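Protein tudor (Drosophila melanogaster, PDB 3NTK) recognises methylated arginines of the Piwi protein Aubergine through extended Tudor domains, the last of which is seen here, and is required for primordial germ cell formation. Local coordinates at residues A[124-127]-A[128-132]; A[95-99]-A[100-104]; A[158-162]-A[163-167]. One frame throughout, in Å; residues are numbered along the deposited sequence.

Contact 1: A[124-127]-A[128-132]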
ATOM      1  N   ALA A 124       2.645  20.876  -3.117  1.00 28.02           N
ATOM      2  CA  ALA A 124       2.529  20.818  -4.572  1.00 28.67           C
ATOM      3  C   ALA A 124       3.724  20.168  -5.258  1.00 28.67           C
ATOM      4  O   ALA A 124       3.571  19.507  -6.284  1.00 31.24           O
ATOM      5  CB  ALA A 124       2.308  22.234  -5.134  1.00 28.24           C
ATOM      6  N   LEU A 125       4.909  20.352  -4.686  1.00 27.92           N
ATOM      7  CA  LEU A 125       6.142  19.807  -5.248  1.00 28.15           C
ATOM      8  C   LEU A 125       6.404  18.354  -4.845  1.00 28.24           C
ATOM      9  O   LEU A 125       7.132  17.629  -5.530  1.00 25.93           O
ATOM     10  CB  LEU A 125       7.328  20.662  -4.793  1.00 31.45           C
ATOM     11  CG  LEU A 125       8.479  20.960  -5.761  1.00 35.48           C
ATOM     12  CD1 LEU A 125       9.689  21.372  -4.940  1.00 36.19           C
ATOM     13  CD2 LEU A 125       8.813  19.754  -6.615  1.00 37.92           C
ATOM     14  N   LEU A 126       5.821  17.928  -3.731  1.00 27.71           N
ATOM     15  CA  LEU A 126       6.044  16.567  -3.261  1.00 27.83           C
ATOM     16  C   LEU A 126       5.683  15.489  -4.273  1.00 26.99           C
ATOM     17  O   LEU A 126       6.363  14.473  -4.359  1.00 26.95           O
ATOM     18  CB  LEU A 126       5.293  16.326  -1.947  1.00 28.63           C
ATOM     19  CG  LEU A 126       6.191  16.328  -0.710  1.00 33.20           C
ATOM     20  CD1 LEU A 126       5.352  16.109   0.551  1.00 32.30           C
ATOM     21  CD2 LEU A 126       7.240  15.226  -0.853  1.00 31.35           C
ATOM     22  N   GLN A 127       4.620  15.706  -5.039  1.00 28.08           N
ATOM     23  CA  GLN A 127       4.198  14.726  -6.039  1.00 32.01           C
ATOM     24  C   GLN A 127       5.348  14.358  -6.984  1.00 32.18           C
ATOM     25  O   GLN A 127       5.671  13.181  -7.157  1.00 31.74           O
ATOM     26  CB  GLN A 127       3.029  15.275  -6.861  1.00 34.44           C
ATOM     27  CG  GLN A 127       2.425  14.258  -7.814  1.00 40.79           C
ATOM     28  CD  GLN A 127       1.563  13.232  -7.101  1.00 43.38           C
ATOM     29  OE1 GLN A 127       1.237  12.185  -7.659  1.00 47.68           O
ATOM     30  NE2 GLN A 127       1.178  13.534  -5.868  1.00 45.38           N
ATOM     31  N   SER A 128       5.966  15.370  -7.588  1.00 31.41           N
ATOM     32  CA  SER A 128       7.070  15.148  -8.519  1.00 33.17           C
ATOM     33  C   SER A 128       8.344  14.669  -7.824  1.00 31.83           C
ATOM     34  O   SER A 128       9.148  13.943  -8.409  1.00 32.48           O
ATOM     35  CB  SER A 128       7.359  16.431  -9.309  1.00 34.82           C
ATOM     36  OG  SER A 128       7.819  17.469  -8.463  1.00 36.91           O
ATOM     37  N   PHE A 129       8.533  15.074  -6.575  1.00 31.12           N
ATOM     38  CA  PHE A 129       9.711  14.665  -5.828  1.00 31.83           C
ATOM     39  C   PHE A 129       9.639  13.162  -5.557  1.00 33.00           C
ATOM     40  O   PHE A 129      10.628  12.442  -5.708  1.00 31.75           O
ATOM     41  CB  PHE A 129       9.789  15.450  -4.511  1.00 32.11           C
ATOM     42  CG  PHE A 129      10.999  15.134  -3.678  1.00 32.34           C
ATOM     43  CD1 PHE A 129      10.998  14.050  -2.804  1.00 32.47           C
ATOM     44  CD2 PHE A 129      12.143  15.924  -3.766  1.00 33.55           C
ATOM     45  CE1 PHE A 129      12.118  13.757  -2.027  1.00 33.49           C
ATOM     46  CE2 PHE A 129      13.268  15.638  -2.995  1.00 33.98           C
ATOM     47  CZ  PHE A 129      13.253  14.552  -2.121  1.00 34.35           C
ATOM     48  N   ILE A 130       8.451  12.698  -5.179  1.00 32.72           N
ATOM     49  CA  ILE A 130       8.224  11.289  -4.880  1.00 35.73           C
ATOM     50  C   ILE A 130       8.231  10.424  -6.139  1.00 36.92           C
ATOM     51  O   ILE A 130       8.819   9.342  -6.148  1.00 35.20           O
ATOM     52  CB  ILE A 130       6.869  11.084  -4.162  1.00 35.30           C
ATOM     53  CG1 ILE A 130       6.832  11.895  -2.863  1.00 37.08           C
ATOM     54  CG2 ILE A 130       6.650   9.605  -3.878  1.00 36.99           C
ATOM     55  CD1 ILE A 130       7.895  11.511  -1.858  1.00 38.60           C
ATOM     56  N   ASP A 131       7.577  10.901  -7.195  1.00 39.58           N
ATOM     57  CA  ASP A 131       7.507  10.156  -8.447  1.00 42.84           C
ATOM     58  C   ASP A 131       8.888   9.846  -9.008  1.00 43.66           C
ATOM     59  O   ASP A 131       9.074   8.848  -9.696  1.00 44.71           O
ATOM     60  CB  ASP A 131       6.700  10.929  -9.497  1.00 45.23           C
ATOM     61  CG  ASP A 131       5.219  10.998  -9.167  1.00 49.06           C
ATOM     62  OD1 ASP A 131       4.646   9.965  -8.757  1.00 51.88           O
ATOM     63  OD2 ASP A 131       4.621  12.083  -9.330  1.00 51.29           O
ATOM     64  N   THR A 132       9.852  10.708  -8.705  1.00 44.19           N
ATOM     65  CA  THR A 132      11.219  10.544  -9.183  1.00 45.06           C
ATOM     66  C   THR A 132      12.024   9.563  -8.332  1.00 44.89           C
ATOM     67  O   THR A 132      13.046   9.037  -8.776  1.00 43.20           O
ATOM     68  CB  THR A 132      11.954  11.905  -9.188  1.00 45.28           C
ATOM     69  OG1 THR A 132      11.282  12.803 -10.078  1.00 47.67           O
ATOM     70  CG2 THR A 132      13.396  11.742  -9.635  1.00 47.03           C
TER
HETATM   71  O   HOH W   1       4.809  18.140  -8.079  1.00 38.66           O

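Contact 2: A[95-99]-A[100-104]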
ATOM      1  N   ARG A  95      -9.274 -15.884  -6.798  1.00 19.83           N
ATOM      2  CA  ARG A  95      -9.076 -17.225  -6.288  1.00 20.88           C
ATOM      3  C   ARG A  95      -9.202 -17.165  -4.776  1.00 20.78           C
ATOM      4  O   ARG A  95      -9.046 -16.103  -4.170  1.00 22.19           O
ATOM      5  CB  ARG A  95      -7.714 -17.760  -6.721  1.00 21.23           C
ATOM      6  CG  ARG A  95      -7.610 -17.817  -8.247  1.00 20.79           C
ATOM      7  CD  ARG A  95      -6.350 -18.475  -8.735  1.00 22.41           C
ATOM      8  NE  ARG A  95      -6.306 -18.452 -10.195  1.00 24.05           N
ATOM      9  CZ  ARG A  95      -5.288 -18.893 -10.923  1.00 24.06           C
ATOM     10  NH1 ARG A  95      -4.217 -19.404 -10.330  1.00 22.38           N
ATOM     11  NH2 ARG A  95      -5.333 -18.798 -12.248  1.00 25.74           N
ATOM     12  N   GLN A  96      -9.492 -18.302  -4.167  1.00 22.33           N
ATOM     13  CA  GLN A  96      -9.661 -18.338  -2.726  1.00 24.68           C
ATOM     14  C   GLN A  96      -8.357 -18.189  -1.951  1.00 23.02           C
ATOM     15  O   GLN A  96      -7.332 -18.760  -2.308  1.00 23.16           O
ATOM     16  CB  GLN A  96     -10.382 -19.623  -2.331  1.00 29.89           C
ATOM     17  CG  GLN A  96     -11.836 -19.604  -2.770  1.00 35.96           C
ATOM     18  CD  GLN A  96     -12.637 -20.749  -2.202  1.00 39.56           C
ATOM     19  OE1 GLN A  96     -12.477 -21.113  -1.035  1.00 41.73           O
ATOM     20  NE2 GLN A  96     -13.523 -21.315  -3.018  1.00 37.66           N
ATOM     21  N   LEU A  97      -8.407 -17.388  -0.894  1.00 22.61           N
ATOM     22  CA  LEU A  97      -7.235 -17.168  -0.054  1.00 23.68           C
ATOM     23  C   LEU A  97      -7.283 -18.139   1.121  1.00 24.02           C
ATOM     24  O   LEU A  97      -8.230 -18.127   1.905  1.00 26.41           O
ATOM     25  CB  LEU A  97      -7.230 -15.728   0.469  1.00 24.99           C
ATOM     26  CG  LEU A  97      -6.116 -15.299   1.432  1.00 24.72           C
ATOM     27  CD1 LEU A  97      -4.767 -15.316   0.714  1.00 25.61           C
ATOM     28  CD2 LEU A  97      -6.425 -13.898   1.960  1.00 27.16           C
ATOM     29  N   PRO A  98      -6.272 -19.009   1.246  1.00 24.21           N
ATOM     30  CA  PRO A  98      -6.242 -19.969   2.356  1.00 24.67           C
ATOM     31  C   PRO A  98      -6.362 -19.202   3.676  1.00 26.06           C
ATOM     32  O   PRO A  98      -5.813 -18.105   3.806  1.00 24.90           O
ATOM     33  CB  PRO A  98      -4.875 -20.631   2.196  1.00 24.76           C
ATOM     34  CG  PRO A  98      -4.677 -20.612   0.701  1.00 24.88           C
ATOM     35  CD  PRO A  98      -5.141 -19.224   0.327  1.00 24.16           C
ATOM     36  N   GLU A  99      -7.076 -19.769   4.647  1.00 26.30           N
ATOM     37  CA  GLU A  99      -7.256 -19.098   5.930  1.00 29.61           C
ATOM     38  C   GLU A  99      -5.931 -18.679   6.559  1.00 27.88           C
ATOM     39  O   GLU A  99      -5.829 -17.602   7.136  1.00 28.60           O
ATOM     40  CB  GLU A  99      -8.021 -19.992   6.914  1.00 31.38           C
ATOM     41  CG  GLU A  99      -9.526 -20.089   6.673  1.00 35.49           C
ATOM     42  CD  GLU A  99      -9.887 -20.982   5.497  1.00 36.92           C
ATOM     43  OE1 GLU A  99      -8.996 -21.687   4.986  1.00 36.52           O
ATOM     44  OE2 GLU A  99     -11.069 -20.985   5.092  1.00 39.15           O
ATOM     45  N   GLU A 100      -4.924 -19.536   6.445  1.00 27.83           N
ATOM     46  CA  GLU A 100      -3.605 -19.262   6.999  1.00 30.07           C
ATOM     47  C   GLU A 100      -2.951 -18.027   6.377  1.00 30.62           C
ATOM     48  O   GLU A 100      -2.186 -17.328   7.039  1.00 29.84           O
ATOM     49  CB  GLU A 100      -2.702 -20.482   6.796  1.00 34.87           C
ATOM     50  CG  GLU A 100      -1.251 -20.278   7.178  1.00 41.54           C
ATOM     51  CD  GLU A 100      -0.411 -21.524   6.945  1.00 45.67           C
ATOM     52  OE1 GLU A 100      -0.473 -22.083   5.827  1.00 47.94           O
ATOM     53  OE2 GLU A 100       0.313 -21.939   7.876  1.00 47.72           O
ATOM     54  N   LEU A 101      -3.244 -17.765   5.105  1.00 26.17           N
ATOM     55  CA  LEU A 101      -2.664 -16.612   4.428  1.00 27.07           C
ATOM     56  C   LEU A 101      -3.474 -15.337   4.600  1.00 25.53           C
ATOM     57  O   LEU A 101      -3.053 -14.264   4.162  1.00 25.70           O
ATOM     58  CB  LEU A 101      -2.452 -16.914   2.938  1.00 26.55           C
ATOM     59  CG  LEU A 101      -1.412 -18.012   2.682  1.00 30.47           C
ATOM     60  CD1 LEU A 101      -1.187 -18.195   1.180  1.00 29.18           C
ATOM     61  CD2 LEU A 101      -0.105 -17.637   3.370  1.00 31.69           C
ATOM     62  N   ALA A 102      -4.636 -15.453   5.234  1.00 24.92           N
ATOM     63  CA  ALA A 102      -5.477 -14.292   5.495  1.00 25.75           C
ATOM     64  C   ALA A 102      -5.181 -13.746   6.892  1.00 26.58           C
ATOM     65  O   ALA A 102      -5.571 -12.621   7.226  1.00 27.42           O
ATOM     66  CB  ALA A 102      -6.943 -14.670   5.389  1.00 25.65           C
ATOM     67  N   LYS A 103      -4.480 -14.535   7.703  1.00 26.22           N
ATOM     68  CA  LYS A 103      -4.162 -14.124   9.070  1.00 28.12           C
ATOM     69  C   LYS A 103      -3.183 -12.952   9.176  1.00 26.31           C
ATOM     70  O   LYS A 103      -3.374 -12.060   9.999  1.00 26.75           O
ATOM     71  CB  LYS A 103      -3.613 -15.306   9.878  1.00 28.79           C
ATOM     72  CG  LYS A 103      -4.604 -16.438  10.091  1.00 33.41           C
ATOM     73  CD  LYS A 103      -4.028 -17.507  11.007  1.00 36.71           C
ATOM     74  CE  LYS A 103      -4.959 -18.706  11.106  1.00 39.26           C
ATOM     75  NZ  LYS A 103      -6.322 -18.316  11.554  1.00 42.30           N
ATOM     76  N   PRO A 104      -2.110 -12.952   8.366  1.00 26.59           N
ATOM     77  CA  PRO A 104      -1.163 -11.837   8.456  1.00 25.61           C
ATOM     78  C   PRO A 104      -1.802 -10.498   8.128  1.00 24.01           C
ATOM     79  O   PRO A 104      -2.674 -10.400   7.260  1.00 21.71           O
ATOM     80  CB  PRO A 104      -0.080 -12.220   7.451  1.00 26.85           C
ATOM     81  CG  PRO A 104      -0.101 -13.718   7.501  1.00 28.34           C
ATOM     82  CD  PRO A 104      -1.579 -14.018   7.498  1.00 26.91           C
TER

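Contact 3: A[158-162]-A[163-167]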
ATOM      1  N   GLN A 158      16.505  10.815   3.726  1.00 32.40           N
ATOM      2  CA  GLN A 158      17.906  10.821   4.126  1.00 34.80           C
ATOM      3  C   GLN A 158      17.949  11.295   5.579  1.00 35.13           C
ATOM      4  O   GLN A 158      18.872  11.985   6.006  1.00 35.54           O
ATOM      5  CB  GLN A 158      18.725  11.745   3.226  1.00 36.96           C
ATOM      6  CG  GLN A 158      18.875  11.225   1.805  1.00 40.70           C
ATOM      7  CD  GLN A 158      19.813  12.073   0.973  1.00 43.72           C
ATOM      8  OE1 GLN A 158      20.921  12.391   1.405  1.00 46.63           O
ATOM      9  NE2 GLN A 158      19.382  12.433  -0.231  1.00 45.17           N
ATOM     10  N   SER A 159      16.917  10.913   6.327  1.00 35.94           N
ATOM     11  CA  SER A 159      16.782  11.254   7.741  1.00 36.33           C
ATOM     12  C   SER A 159      16.626  12.744   8.043  1.00 35.96           C
ATOM     13  O   SER A 159      16.855  13.178   9.173  1.00 36.81           O
ATOM     14  CB  SER A 159      17.963  10.681   8.533  1.00 38.59           C
ATOM     15  OG  SER A 159      17.942   9.263   8.490  1.00 40.70           O
ATOM     16  N   LYS A 160      16.234  13.521   7.038  1.00 34.66           N
ATOM     17  CA  LYS A 160      16.015  14.957   7.218  1.00 33.63           C
ATOM     18  C   LYS A 160      14.553  15.274   6.901  1.00 32.11           C
ATOM     19  O   LYS A 160      13.961  14.650   6.019  1.00 28.24           O
ATOM     20  CB  LYS A 160      16.917  15.762   6.281  1.00 35.98           C
ATOM     21  CG  LYS A 160      18.403  15.526   6.483  1.00 39.57           C
ATOM     22  CD  LYS A 160      18.847  15.948   7.871  1.00 42.85           C
ATOM     23  CE  LYS A 160      20.288  15.536   8.129  1.00 45.64           C
ATOM     24  NZ  LYS A 160      20.441  14.054   8.049  1.00 47.96           N
ATOM     25  N   ASN A 161      13.969  16.231   7.621  1.00 31.52           N
ATOM     26  CA  ASN A 161      12.579  16.610   7.368  1.00 31.98           C
ATOM     27  C   ASN A 161      12.426  16.874   5.873  1.00 31.50           C
ATOM     28  O   ASN A 161      13.215  17.616   5.284  1.00 29.91           O
ATOM     29  CB  ASN A 161      12.205  17.860   8.166  1.00 36.23           C
ATOM     30  CG  ASN A 161      11.819  17.545   9.598  1.00 41.23           C
ATOM     31  OD1 ASN A 161      10.816  16.876   9.849  1.00 44.73           O
ATOM     32  ND2 ASN A 161      12.614  18.029  10.546  1.00 44.36           N
ATOM     33  N   ILE A 162      11.416  16.256   5.267  1.00 28.22           N
ATOM     34  CA  ILE A 162      11.174  16.386   3.836  1.00 29.27           C
ATOM     35  C   ILE A 162      11.222  17.828   3.320  1.00 30.36           C
ATOM     36  O   ILE A 162      11.789  18.090   2.259  1.00 29.59           O
ATOM     37  CB  ILE A 162       9.820  15.730   3.451  1.00 29.39           C
ATOM     38  CG1 ILE A 162       9.668  15.687   1.930  1.00 29.76           C
ATOM     39  CG2 ILE A 162       8.676  16.479   4.097  1.00 28.72           C
ATOM     40  CD1 ILE A 162      10.671  14.782   1.242  1.00 30.45           C
ATOM     41  N   SER A 163      10.647  18.757   4.075  1.00 31.23           N
ATOM     42  CA  SER A 163      10.631  20.161   3.675  1.00 34.52           C
ATOM     43  C   SER A 163      12.041  20.702   3.419  1.00 36.50           C
ATOM     44  O   SER A 163      12.229  21.612   2.611  1.00 36.67           O
ATOM     45  CB  SER A 163       9.939  21.003   4.749  1.00 34.57           C
ATOM     46  OG  SER A 163       9.936  22.375   4.405  1.00 40.78           O
ATOM     47  N   GLU A 164      13.029  20.139   4.108  1.00 35.64           N
ATOM     48  CA  GLU A 164      14.408  20.578   3.932  1.00 38.41           C
ATOM     49  C   GLU A 164      15.000  20.075   2.620  1.00 36.85           C
ATOM     50  O   GLU A 164      15.850  20.734   2.029  1.00 37.75           O
ATOM     51  CB  GLU A 164      15.279  20.091   5.093  1.00 40.89           C
ATOM     52  CG  GLU A 164      16.730  20.527   4.983  1.00 47.69           C
ATOM     53  CD  GLU A 164      17.601  19.957   6.084  1.00 50.06           C
ATOM     54  OE1 GLU A 164      17.244  20.124   7.271  1.00 52.29           O
ATOM     55  OE2 GLU A 164      18.643  19.344   5.761  1.00 52.09           O
ATOM     56  N   LYS A 165      14.546  18.910   2.164  1.00 35.82           N
ATOM     57  CA  LYS A 165      15.056  18.333   0.925  1.00 35.04           C
ATOM     58  C   LYS A 165      14.349  18.876  -0.313  1.00 35.18           C
ATOM     59  O   LYS A 165      14.784  18.631  -1.437  1.00 33.92           O
ATOM     60  CB  LYS A 165      14.939  16.807   0.967  1.00 35.64           C
ATOM     61  CG  LYS A 165      15.446  16.195   2.262  1.00 37.57           C
ATOM     62  CD  LYS A 165      16.910  16.516   2.526  1.00 39.76           C
ATOM     63  CE  LYS A 165      17.826  15.766   1.581  1.00 41.72           C
ATOM     64  NZ  LYS A 165      19.247  15.869   2.020  1.00 43.11           N
ATOM     65  N   LEU A 166      13.249  19.595  -0.107  1.00 34.89           N
ATOM     66  CA  LEU A 166      12.510  20.192  -1.216  1.00 35.04           C
ATOM     67  C   LEU A 166      13.143  21.562  -1.446  1.00 36.98           C
ATOM     68  O   LEU A 166      12.648  22.579  -0.973  1.00 35.65           O
ATOM     69  CB  LEU A 166      11.029  20.340  -0.858  1.00 32.90           C
ATOM     70  CG  LEU A 166      10.267  19.034  -0.608  1.00 31.15           C
ATOM     71  CD1 LEU A 166       8.832  19.344  -0.213  1.00 32.89           C
ATOM     72  CD2 LEU A 166      10.301  18.168  -1.861  1.00 32.40           C
ATOM     73  N   GLN A 167      14.248  21.568  -2.182  1.00 38.49           N
ATOM     74  CA  GLN A 167      14.999  22.788  -2.444  1.00 40.47           C
ATOM     75  C   GLN A 167      14.284  23.906  -3.193  1.00 38.77           C
ATOM     76  O   GLN A 167      14.582  25.078  -2.973  1.00 38.19           O
ATOM     77  CB  GLN A 167      16.300  22.432  -3.166  1.00 42.75           C
ATOM     78  CG  GLN A 167      17.178  21.476  -2.372  1.00 47.43           C
ATOM     79  CD  GLN A 167      18.527  21.253  -3.016  1.00 50.06           C
ATOM     80  OE1 GLN A 167      18.617  20.750  -4.138  1.00 52.30           O
ATOM     81  NE2 GLN A 167      19.587  21.630  -2.311  1.00 51.83           N
TER

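Contact 1: A[124-127]-A[128-132]
Leu125 O is gripped by two donors, Phe129 N at 3.1 Å and Ser128 OG at 3.0 Å; the hydroxyl comes in tilted 21° from the carbonyl plane of Leu125. Ser128 can reach back because its OG sits between backbone N and carbonyl carbon (chi1 65°), directed at the preceding turn of the helix; there it also meets the methyl CD2 of Leu125. A water bridges the same turn, donating to Ala124 O and accepting from Ser128 N, 3.0 Å away. Ile130 N to Leu126 O and Asp131 N to Gln127 O continue the helical i to i+4 pattern. On the buried side Leu126 CD2 packs against Ile130 CD1 at 3.9 Å, the two side chains crossing at a slant, and approaches the Phe129 ring obliquely. Thr132 OG1 gives a hydrogen bond to Ser128 O at 2.9 Å. Beyond helix 120-131, Ile130 rests on Val8 and Phe11 of strand 4-11, and both Phe129 and Ile130 touch Phe138 of strand 137-145. Leu126 and Phe129 meet Ile162 of helix 162-165, so the helix is wedged between the sheet and the C-terminal turn.

Contact 2: A[95-99]-A[100-104]
The short helix 99-102, which follows the last strand, 87-95, of the four-stranded Tudor sheet, is joined here to the loop that leads into it. Leu97 makes the main side-chain contact, its two methyls divided between neighbouring residues of the helix: CD1 lies 3.6 Å from Leu101 CB, and CD2 lies 3.6 Å from Ala102 CB. With CG turned opposite the backbone N (chi1 177°), the isobutyl group is carried forward along the chain and over this turn. Pro98 and Leu101 run side by side and point the same way, ring carbon CD of Pro98 standing 4.2 Å from Leu101 CD1. Were Leu97 trimmed to an alanine, both methyls would go, and Leu101 CB and Ala102 CB would probably be left without their partners, with a gap between loop and helix.

The backbone bonds describe a tight single turn. Pro98 O accepts from Leu101 N at 2.9 Å, and Glu99 O accepts from Ala102 N at 3.1 Å, both with i to i+3 spacing. The i to i+4 bonds, Ala102 N to Pro98 O and Lys103 N to Glu99 O, are weak. Lys103 CG also passes 3.4 Å from Glu99 O.

Leu101 fits against Met31, Lys34 and Leu35 of helix 25-38, while Leu97 and Ala102 rest on Leu53 of strand 53-58. Arg66 NH1 ties the outgoing end, bonding to Leu101 O and Pro104 O. A single turn of 3-10-like helix after the fourth strand is consistent with the SH3-like barrel of the Tudor family.

Contact 3: A[158-162]-A[163-167]
A strand-to-helix corner at the C-terminal end of the OB-fold part of the extended Tudor domain is made here: the short strand 160-161 passes straight into the single turn 162-165. The turn is held by i to i+3 bonds. Asn161 O accepts from Glu164 N at 2.8 Å, and Ile162 O from Lys165 N at 2.9 Å. Leu166 N adds a weak bond to Ile162 O, and Leu166 is itself the centre of an inverse gamma turn.

On the outer side the long side chains fold over the corner. Lys165, bent at chi2 (-59°) and chi3, curls back so that its CD lies 3.8 Å from Lys160 CB, and its chain crosses that of Gln158 at about a right angle. Glu164 OE2 lies alongside the aliphatic part of Lys160, 3.9 Å from Lys160 CG, the two chains crossing at a slant; their charged atoms are not in contact, and Lys160 NZ instead makes a weak bond to Gln158 O. Ser163 OG is held by Asp122 of helix 120-131. Ile162 also touches Tyr157 of strand 151-157. Across the turn, Ile162 CG1 approaches Leu166 CG at 4.2 Å, while Leu166 CG lies 3.4 Å from Ile162 O.

Overall arrangement
Contacts 1 and 3 belong to one hydrophobic cluster, their centres about 12 Å apart. The Phe129 ring joins them: its CD2 lies 3.5 Å from Leu166 CD2, and its CE1 is 3.7 Å from Ile162 CD1. Leu126 adds a further approach, CD2 to Ile162 CG1 at 3.7 Å. Nearby, the disulfide Cys121-Cys169 ties the start of helix 120-131 to the chain terminus, just beyond contact 3. Contact 2 lies on the opposite side of the chain's centre, in the four-stranded Tudor part, which in relatives carries the methylarginine-binding cage; its centre is about 35 Å from that of contact 1 and about 39 Å from that of contact 3.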